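Local coordinates for protein GCN5-related N-acetyltransferase (Brucella abortus, PDB 7N1L) that probably catalyses acyl transfer from acyl-CoA to an amine acceptor, as other GNAT-family N-acetyltransferases do, at residues L77-D82 against K118-A123; Y92-P97 against A103-H108; H39-L44 against H67-R72. All coordinates share one frame; numbering follows the deposited sequence.

How the contacts relate
All three contacts are largely buried, but each joins a different pair of elements. Contact 1 lays the start of helix 120-129 on strand 74-81, contact 2 zips strand 84-96 to strand 101-111, and contact 3 sets helix 38-52 beside helix 61-69. Contacts 1 and 2 share one sheet, on opposite sides of the chain's centre, with centres about 21 Å apart. Contacts 1 and 3 meet directly through the salt bridge from R80 to E40. Chemistry follows place: contacts 1 and 3 are mainly apolar, with exposed K118 at the margin of contact 1, whereas contact 2 is backbone-bonded and polar. Contacts 2 and 3 both reach the second subunit.

Contact 1. Residues L77-D82 against K118-A123; sequences LGARVD and KGIAKA
I120 sits over the strand with a branch for each of two neighbours. Its CG2 meets CB of A79 at 3.8 Å, and its CD1 reaches CG2 of V81 at 4.2 Å. Both strand residues point toward the helix start, while R80 between them points away. The split follows from the first torsion of I120 (chi1 -69°), which places CG1 beside the backbone N and CG2 beside the carbonyl carbon; with chi2 extended, the CG1 arm carries CD1 on to V81. V81 uses its other methyl for K118: CG1 and the lysine NZ approach tip to tip, 4.2 Å apart. That is a passing contact for the ammonium, whose polar partner is H115 ND1.

K118-A123 holds the end of the GNAT R/Q-x-x-G-x-G/A signature, with G119 and A121 at its last two fixed positions. In relatives this loop and helix start bind the pyrophosphate of acyl-CoA, and the same role is likely here. G119 is the N-cap residue, its O taking the bond from A123 N at 3.1 Å, and the helix begins at I120.

Among its neighbours, I120 also leans on V111 of strand 101-111, while A79 touches I30 of strand 28-32 and V81 packs on V86 of strand 84-96. Helix 120-129 thus lies on one face of the sheet, and on the other R80 turns to E40 of helix 38-52.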
loop_
_atom_site.group_PDB
_atom_site.type_symbol
_atom_site.label_atom_id
_atom_site.label_comp_id
_atom_site.label_asym_id
_atom_site.label_seq_id
_atom_site.Cartn_x
_atom_site.Cartn_y
_atom_site.Cartn_z
ATOM N N LEU A 77 -6.224 -7.840 -11.770
ATOM C CA LEU A 77 -7.366 -8.018 -12.649
ATOM C C LEU A 77 -6.914 -7.806 -14.087
ATOM O O LEU A 77 -6.098 -6.927 -14.353
ATOM C CB LEU A 77 -8.440 -7.023 -12.235
ATOM C CG LEU A 77 -9.921 -7.273 -12.231
ATOM C CD1 LEU A 77 -10.301 -8.584 -11.639
ATOM C CD2 LEU A 77 -10.380 -6.176 -11.270
ATOM N N GLY A 78 -7.372 -8.673 -14.988
ATOM C CA GLY A 78 -6.995 -8.591 -16.390
ATOM C C GLY A 78 -8.181 -8.306 -17.298
ATOM O O GLY A 78 -9.313 -8.727 -17.034
ATOM N N ALA A 79 -7.908 -7.604 -18.399
ATOM C CA ALA A 79 -8.914 -7.287 -19.400
ATOM C C ALA A 79 -8.533 -7.952 -20.713
ATOM O O ALA A 79 -7.412 -7.778 -21.200
ATOM C CB ALA A 79 -9.049 -5.775 -19.588
ATOM N N ARG A 80 -9.451 -8.712 -21.278
ATOM C CA ARG A 80 -9.220 -9.394 -22.552
ATOM C C ARG A 80 -10.148 -8.838 -23.622
ATOM O O ARG A 80 -11.310 -8.536 -23.345
ATOM C CB ARG A 80 -9.426 -10.912 -22.433
ATOM C CG ARG A 80 -8.447 -11.591 -21.483
ATOM C CD ARG A 80 -8.707 -13.106 -21.358
ATOM N NE ARG A 80 -7.618 -13.767 -20.646
ATOM C CZ ARG A 80 -6.463 -14.096 -21.206
ATOM N NH1 ARG A 80 -6.227 -13.867 -22.483
ATOM N NH2 ARG A 80 -5.514 -14.648 -20.461
ATOM N N VAL A 81 -9.617 -8.661 -24.835
ATOM C CA VAL A 81 -10.409 -8.293 -26.009
ATOM C C VAL A 81 -10.132 -9.299 -27.127
ATOM O O VAL A 81 -8.978 -9.476 -27.537
ATOM C CB VAL A 81 -10.100 -6.852 -26.460
ATOM C CG1 VAL A 81 -10.654 -6.555 -27.851
ATOM C CG2 VAL A 81 -10.647 -5.834 -25.420
ATOM N N ASP A 82 -11.188 -9.959 -27.621
ATOM C CA ASP A 82 -11.075 -10.988 -28.680
ATOM C C ASP A 82 -10.044 -12.047 -28.332
ATOM O O ASP A 82 -9.228 -12.433 -29.171
ATOM C CB ASP A 82 -10.739 -10.389 -30.043
ATOM C CG ASP A 82 -11.835 -9.530 -30.570
ATOM O OD1 ASP A 82 -12.996 -9.990 -30.503
ATOM O OD2 ASP A 82 -11.538 -8.401 -31.029
ATOM N N LYS A 118 -10.945 3.277 -25.489
ATOM C CA LYS A 118 -12.058 2.349 -25.401
ATOM C C LYS A 118 -12.651 2.243 -24.002
ATOM O O LYS A 118 -13.556 1.425 -23.795
ATOM C CB LYS A 118 -11.631 0.949 -25.864
ATOM C CG LYS A 118 -11.230 0.842 -27.345
ATOM C CD LYS A 118 -11.280 -0.635 -27.721
ATOM C CE LYS A 118 -10.272 -1.023 -28.778
ATOM N NZ LYS A 118 -10.237 -2.517 -28.909
ATOM N N GLY A 119 -12.199 3.057 -23.047
ATOM C CA GLY A 119 -12.734 2.981 -21.704
ATOM C C GLY A 119 -12.329 1.751 -20.909
ATOM O O GLY A 119 -13.002 1.418 -19.934
ATOM N N ILE A 120 -11.261 1.056 -21.310
ATOM C CA ILE A 120 -10.894 -0.197 -20.645
ATOM C C ILE A 120 -10.367 0.050 -19.220
ATOM O O ILE A 120 -10.734 -0.667 -18.281
ATOM C CB ILE A 120 -9.887 -0.976 -21.509
ATOM C CG1 ILE A 120 -10.595 -1.495 -22.787
ATOM C CG2 ILE A 120 -9.295 -2.148 -20.729
ATOM C CD1 ILE A 120 -9.661 -2.063 -23.817
ATOM N N ALA A 121 -9.515 1.062 -19.031
ATOM C CA ALA A 121 -8.961 1.308 -17.704
ATOM C C ALA A 121 -10.069 1.605 -16.695
ATOM O O ALA A 121 -10.087 1.052 -15.590
ATOM C CB ALA A 121 -7.938 2.444 -17.760
ATOM N N LYS A 122 -11.017 2.452 -17.071
ATOM C CA LYS A 122 -12.173 2.705 -16.212
ATOM C C LYS A 122 -12.976 1.428 -15.965
ATOM O O LYS A 122 -13.510 1.227 -14.866
ATOM C CB LYS A 122 -13.044 3.786 -16.836
ATOM C CG LYS A 122 -14.518 3.744 -16.461
ATOM C CD LYS A 122 -14.746 4.435 -15.130
ATOM C CE LYS A 122 -16.162 5.000 -14.990
ATOM N NZ LYS A 122 -17.257 3.987 -15.208
ATOM N N ALA A 123 -13.104 0.561 -16.979
ATOM C CA ALA A 123 -13.814 -0.689 -16.749
ATOM C C ALA A 123 -13.105 -1.542 -15.693
ATOM O O ALA A 123 -13.759 -2.170 -14.855
ATOM C CB ALA A 123 -13.991 -1.443 -18.072
#

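Contact 2. Residues Y92-P97 against A103-H108; sequences YDLPEP and AGQVDH
Y92 and Q105 are paired through their backbones and send both side chains to the same face of the sheet. Y92 N gives a bond to Q105 O at 2.8 Å, and Q105 N returns one to Y92 O. The Y92 ring, its CG beside the backbone N (chi1 -46°), stands nearly upright to the Q105 amide, the planes 84° apart. It runs on toward D107, whose OD2 comes up to CE2 at the ring edge, in the ring plane, at 3.4 Å. A water donates to that OD2 at 2.7 Å; its apparent approach to Y92 OH is too short to be trusted.

The pairing continues through L94 and A103, bonded both ways, with D93 and G104 as the non-hydrogen-bonded pair between. Together these form an antiparallel beta hairpin in the central sheet of the GNAT fold, the N-to-C directions of these short segments 134° apart.

Q105 is fully extended and so carries its amide well clear of the strand. Q105 NE2 hydrogen-bonds to both carboxylate oxygens of D107 on their syn lone pairs, 3.2 Å from OD2 and 3.3 Å from OD1, and also bonds to OE1 of Q105 in the second subunit. D107 OD1 is gripped again by N143. L94 CD1 lies over one face of this amide, at its oxygen end, 3.4 Å from Q105 OE1 of the same chain. D93 goes to the opposite face, where R102, R135 and W137 hold its carboxylate. Chi1 of E96 lays CG 4.1 Å from A103 CB; the bend at chi2 turns its carboxylate to T99 N.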
loop_
_atom_site.group_PDB
_atom_site.type_symbol
_atom_site.label_atom_id
_atom_site.label_comp_id
_atom_site.label_asym_id
_atom_site.label_seq_id
_atom_site.Cartn_x
_atom_site.Cartn_y
_atom_site.Cartn_z
ATOM N N TYR A 92 -4.013 -4.351 -3.946
ATOM C CA TYR A 92 -3.772 -5.002 -2.672
ATOM C C TYR A 92 -5.032 -4.921 -1.831
ATOM O O TYR A 92 -5.686 -3.880 -1.779
ATOM C CB TYR A 92 -2.585 -4.366 -1.939
ATOM C CG TYR A 92 -1.429 -4.164 -2.877
ATOM C CD1 TYR A 92 -0.809 -5.245 -3.467
ATOM C CD2 TYR A 92 -0.916 -2.916 -3.117
ATOM C CE1 TYR A 92 0.227 -5.089 -4.347
ATOM C CE2 TYR A 92 0.140 -2.750 -3.981
ATOM C CZ TYR A 92 0.703 -3.849 -4.603
ATOM O OH TYR A 92 1.780 -3.715 -5.468
ATOM N N ASP A 93 -5.392 -6.025 -1.205
ATOM C CA ASP A 93 -6.494 -6.071 -0.246
ATOM C C ASP A 93 -5.835 -5.952 1.134
ATOM O O ASP A 93 -5.282 -6.924 1.651
ATOM C CB ASP A 93 -7.301 -7.359 -0.392
ATOM C CG ASP A 93 -8.534 -7.402 0.528
ATOM O OD1 ASP A 93 -8.589 -6.623 1.503
ATOM O OD2 ASP A 93 -9.428 -8.258 0.333
ATOM N N LEU A 94 -5.862 -4.766 1.699
ATOM C CA LEU A 94 -5.068 -4.433 2.879
ATOM C C LEU A 94 -5.934 -4.163 4.101
ATOM O O LEU A 94 -7.071 -3.706 3.978
ATOM C CB LEU A 94 -4.184 -3.207 2.637
ATOM C CG LEU A 94 -3.084 -3.361 1.603
ATOM C CD1 LEU A 94 -2.375 -2.046 1.389
ATOM C CD2 LEU A 94 -2.098 -4.443 2.034
ATOM N N PRO A 95 -5.430 -4.433 5.302
ATOM C CA PRO A 95 -6.180 -4.039 6.495
ATOM C C PRO A 95 -6.235 -2.526 6.581
ATOM O O PRO A 95 -5.344 -1.831 6.097
ATOM C CB PRO A 95 -5.379 -4.657 7.648
ATOM C CG PRO A 95 -3.994 -4.785 7.121
ATOM C CD PRO A 95 -4.169 -5.120 5.647
ATOM N N GLU A 96 -7.342 -2.022 7.130
ATOM C CA GLU A 96 -7.568 -0.593 7.354
ATOM C C GLU A 96 -7.696 -0.375 8.855
ATOM O O GLU A 96 -8.787 -0.542 9.427
ATOM C CB GLU A 96 -8.812 -0.117 6.605
ATOM C CG GLU A 96 -8.782 1.351 6.241
ATOM C CD GLU A 96 -8.699 2.240 7.474
ATOM O OE1 GLU A 96 -9.751 2.383 8.150
ATOM O OE2 GLU A 96 -7.588 2.775 7.772
ATOM N N PRO A 97 -6.610 -0.014 9.542
ATOM C CA PRO A 97 -6.637 -0.008 11.014
ATOM C C PRO A 97 -7.595 0.999 11.634
ATOM O O PRO A 97 -8.066 0.778 12.756
ATOM C CB PRO A 97 -5.182 0.322 11.384
ATOM C CG PRO A 97 -4.387 -0.035 10.193
ATOM C CD PRO A 97 -5.267 0.286 9.024
ATOM N N ALA A 103 -9.266 -2.165 3.038
ATOM C CA ALA A 103 -9.282 -1.212 1.943
ATOM C C ALA A 103 -8.486 -1.794 0.780
ATOM O O ALA A 103 -7.573 -2.596 0.981
ATOM C CB ALA A 103 -8.695 0.149 2.362
ATOM N N GLY A 104 -8.861 -1.406 -0.445
ATOM C CA GLY A 104 -8.091 -1.775 -1.627
ATOM C C GLY A 104 -7.104 -0.686 -2.021
ATOM O O GLY A 104 -7.367 0.503 -1.863
ATOM N N GLN A 105 -5.967 -1.086 -2.583
ATOM C CA GLN A 105 -4.950 -0.113 -2.966
ATOM C C GLN A 105 -4.421 -0.483 -4.341
ATOM O O GLN A 105 -4.008 -1.627 -4.554
ATOM C CB GLN A 105 -3.809 -0.055 -1.950
ATOM C CG GLN A 105 -2.665 0.917 -2.330
ATOM C CD GLN A 105 -1.549 0.945 -1.277
ATOM O OE1 GLN A 105 -1.833 0.913 -0.093
ATOM N NE2 GLN A 105 -0.294 0.990 -1.711
ATOM N N VAL A 106 -4.501 0.471 -5.275
ATOM C CA VAL A 106 -4.028 0.319 -6.650
ATOM C C VAL A 106 -2.819 1.222 -6.848
ATOM O O VAL A 106 -2.924 2.448 -6.714
ATOM C CB VAL A 106 -5.115 0.690 -7.672
ATOM C CG1 VAL A 106 -4.527 0.676 -9.081
ATOM C CG2 VAL A 106 -6.311 -0.224 -7.563
ATOM N N ASP A 107 -1.703 0.638 -7.242
ATOM C CA ASP A 107 -0.512 1.397 -7.589
ATOM C C ASP A 107 -0.196 1.339 -9.071
ATOM O O ASP A 107 0.690 2.063 -9.527
ATOM C CB ASP A 107 0.705 0.881 -6.794
ATOM C CG ASP A 107 0.584 1.124 -5.274
ATOM O OD1 ASP A 107 -0.217 1.956 -4.840
ATOM O OD2 ASP A 107 1.269 0.437 -4.506
ATOM N N HIS A 108 -0.825 0.434 -9.816
ATOM C CA HIS A 108 -0.417 0.189 -11.189
ATOM C C HIS A 108 -1.617 -0.182 -12.037
ATOM O O HIS A 108 -2.322 -1.154 -11.744
ATOM C CB HIS A 108 0.623 -0.937 -11.251
ATOM C CG HIS A 108 1.767 -0.764 -10.302
ATOM N ND1 HIS A 108 2.785 0.141 -10.522
ATOM C CD2 HIS A 108 2.043 -1.366 -9.120
ATOM C CE1 HIS A 108 3.651 0.070 -9.526
ATOM N NE2 HIS A 108 3.219 -0.827 -8.659
HETATM O O HOH W 1 2.881 -1.537 -5.443
#

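Contact 3. Residues H39-L44 against H67-R72; sequences HEFAPL and HLLQDR
F41 and L68 both carry CG trans to the backbone N (chi1 178° in each), and from facing helices this sends the phenyl ring and the isobutyl group toward one another. L69, with CG swung to the side of its own N instead (chi1 -69°), comes at the same ring from another angle. The result is one aromatic ring touched by two consecutive leucines, each through a single methyl. L68 CD2 arrives at the ring edge, near its plane, 3.9 Å from F41 CE2 and 4.1 Å from CZ. L69 CD1 reaches F41 CD2, also at 3.9 Å, from an oblique direction. The L68 side chain crosses that of F41 at about a right angle, whereas L69 slants across it.

Backbones stay well apart, the nearest CA atoms, those of F41 and L69, being 9.5 Å from each other, so the side chains do all the bridging. Helices 38-52 and 61-69 are the pair that follows the first strand of the GNAT fold. The contact lies at the C-terminal end of the second, where D71 N bonds to L68 O at 3.2 Å as the chain leaves the helix.

F88 of strand 84-96 meets the F41 ring edge-to-face, A65 adds a further neighbour from helix 61-69, and L68 rests on I90 and on P95 of the second subunit. No hydrogen bond crosses between the two segments: the join is made of carbon against carbon, so it depends on the fit of ring and methyls and on the burial of F41 and L68, L69 being partly exposed.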
loop_
_atom_site.group_PDB
_atom_site.type_symbol
_atom_site.label_atom_id
_atom_site.label_comp_id
_atom_site.label_asym_id
_atom_site.label_seq_id
_atom_site.Cartn_x
_atom_site.Cartn_y
_atom_site.Cartn_z
ATOM N N HIS A 39 2.706 -16.020 -18.327
ATOM C CA HIS A 39 3.314 -15.837 -19.640
ATOM C C HIS A 39 2.547 -14.822 -20.481
ATOM O O HIS A 39 3.154 -14.027 -21.209
ATOM C CB HIS A 39 3.429 -17.165 -20.366
ATOM C CG HIS A 39 4.178 -17.063 -21.654
ATOM N ND1 HIS A 39 5.512 -16.717 -21.706
ATOM C CD2 HIS A 39 3.805 -17.311 -22.931
ATOM C CE1 HIS A 39 5.919 -16.715 -22.962
ATOM N NE2 HIS A 39 4.906 -17.085 -23.723
ATOM N N GLU A 40 1.214 -14.865 -20.426
ATOM C CA GLU A 40 0.411 -13.891 -21.149
ATOM C C GLU A 40 0.540 -12.506 -20.521
ATOM O O GLU A 40 0.577 -11.491 -21.227
ATOM C CB GLU A 40 -1.047 -14.350 -21.149
ATOM C CG GLU A 40 -1.617 -14.601 -22.537
ATOM C CD GLU A 40 -3.116 -14.784 -22.525
ATOM O OE1 GLU A 40 -3.614 -15.608 -21.734
ATOM O OE2 GLU A 40 -3.796 -14.094 -23.307
ATOM N N PHE A 41 0.653 -12.457 -19.196
ATOM C CA PHE A 41 0.786 -11.202 -18.468
ATOM C C PHE A 41 2.158 -10.579 -18.699
ATOM O O PHE A 41 2.277 -9.345 -18.752
ATOM C CB PHE A 41 0.514 -11.483 -16.985
ATOM C CG PHE A 41 0.661 -10.309 -16.060
ATOM C CD1 PHE A 41 0.143 -9.071 -16.370
ATOM C CD2 PHE A 41 1.218 -10.494 -14.804
ATOM C CE1 PHE A 41 0.259 -8.013 -15.486
ATOM C CE2 PHE A 41 1.340 -9.441 -13.903
ATOM C CZ PHE A 41 0.838 -8.192 -14.246
ATOM N N ALA A 42 3.177 -11.413 -18.911
ATOM C CA ALA A 42 4.566 -10.951 -18.936
ATOM C C ALA A 42 4.827 -9.792 -19.889
ATOM O O ALA A 42 5.447 -8.810 -19.451
ATOM C CB ALA A 42 5.498 -12.133 -19.254
ATOM N N PRO A 43 4.449 -9.839 -21.184
ATOM C CA PRO A 43 4.761 -8.695 -22.059
ATOM C C PRO A 43 3.972 -7.449 -21.724
ATOM O O PRO A 43 4.499 -6.335 -21.858
ATOM C CB PRO A 43 4.442 -9.215 -23.476
ATOM C CG PRO A 43 3.458 -10.318 -23.274
ATOM C CD PRO A 43 3.849 -10.955 -21.939
ATOM N N LEU A 44 2.730 -7.607 -21.264
ATOM C CA LEU A 44 1.933 -6.456 -20.874
ATOM C C LEU A 44 2.583 -5.730 -19.708
ATOM O O LEU A 44 2.669 -4.489 -19.693
ATOM C CB LEU A 44 0.523 -6.921 -20.515
ATOM C CG LEU A 44 -0.618 -5.975 -20.840
ATOM C CD1 LEU A 44 -0.616 -5.639 -22.353
ATOM C CD2 LEU A 44 -1.935 -6.613 -20.430
ATOM N N HIS A 67 6.728 -13.720 -10.437
ATOM C CA HIS A 67 7.021 -13.247 -9.086
ATOM C C HIS A 67 5.802 -12.589 -8.450
ATOM O O HIS A 67 5.447 -12.891 -7.304
ATOM C CB HIS A 67 8.216 -12.296 -9.122
ATOM C CG HIS A 67 8.831 -12.062 -7.783
ATOM N ND1 HIS A 67 9.496 -13.050 -7.087
ATOM C CD2 HIS A 67 8.871 -10.956 -7.001
ATOM C CE1 HIS A 67 9.924 -12.562 -5.935
ATOM N NE2 HIS A 67 9.555 -11.296 -5.859
ATOM N N LEU A 68 5.139 -11.702 -9.191
ATOM C CA LEU A 68 3.972 -11.003 -8.669
ATOM C C LEU A 68 2.802 -11.956 -8.483
ATOM O O LEU A 68 2.042 -11.852 -7.516
ATOM C CB LEU A 68 3.553 -9.873 -9.622
ATOM C CG LEU A 68 2.305 -9.121 -9.155
ATOM C CD1 LEU A 68 2.630 -8.307 -7.859
ATOM C CD2 LEU A 68 1.770 -8.228 -10.220
ATOM N N LEU A 69 2.598 -12.844 -9.441
ATOM C CA LEU A 69 1.463 -13.743 -9.364
ATOM C C LEU A 69 1.639 -14.821 -8.300
ATOM O O LEU A 69 0.675 -15.543 -8.032
ATOM C CB LEU A 69 1.228 -14.381 -10.734
ATOM C CG LEU A 69 0.721 -13.367 -11.752
ATOM C CD1 LEU A 69 0.715 -13.954 -13.147
ATOM C CD2 LEU A 69 -0.687 -12.905 -11.349
ATOM N N GLN A 70 2.820 -14.951 -7.689
ATOM C CA GLN A 70 2.999 -15.867 -6.564
ATOM C C GLN A 70 3.031 -15.158 -5.211
ATOM O O GLN A 70 3.322 -15.800 -4.190
ATOM C CB GLN A 70 4.275 -16.681 -6.749
ATOM C CG GLN A 70 4.089 -17.792 -7.759
ATOM C CD GLN A 70 5.375 -18.486 -8.055
ATOM O OE1 GLN A 70 5.741 -19.457 -7.389
ATOM N NE2 GLN A 70 6.104 -17.974 -9.038
ATOM N N ASP A 71 2.792 -13.848 -5.181
ATOM C CA ASP A 71 2.648 -13.116 -3.920
ATOM C C ASP A 71 1.166 -13.050 -3.558
ATOM O O ASP A 71 0.409 -12.281 -4.169
ATOM C CB ASP A 71 3.252 -11.726 -4.062
ATOM C CG ASP A 71 3.363 -10.977 -2.733
ATOM O OD1 ASP A 71 2.458 -11.070 -1.872
ATOM O OD2 ASP A 71 4.365 -10.266 -2.588
ATOM N N ARG A 72 0.780 -13.729 -2.477
ATOM C CA ARG A 72 -0.628 -13.824 -2.091
ATOM C C ARG A 72 -1.177 -12.510 -1.533
ATOM O O ARG A 72 -2.400 -12.393 -1.346
ATOM C CB ARG A 72 -0.812 -14.933 -1.048
ATOM C CG ARG A 72 -0.624 -16.367 -1.566
ATOM C CD ARG A 72 -1.863 -16.875 -2.231
ATOM N NE ARG A 72 -3.058 -16.600 -1.442
ATOM C CZ ARG A 72 -4.271 -16.469 -1.970
ATOM N NH1 ARG A 72 -4.485 -16.616 -3.269
ATOM N NH2 ARG A 72 -5.298 -16.175 -1.176
#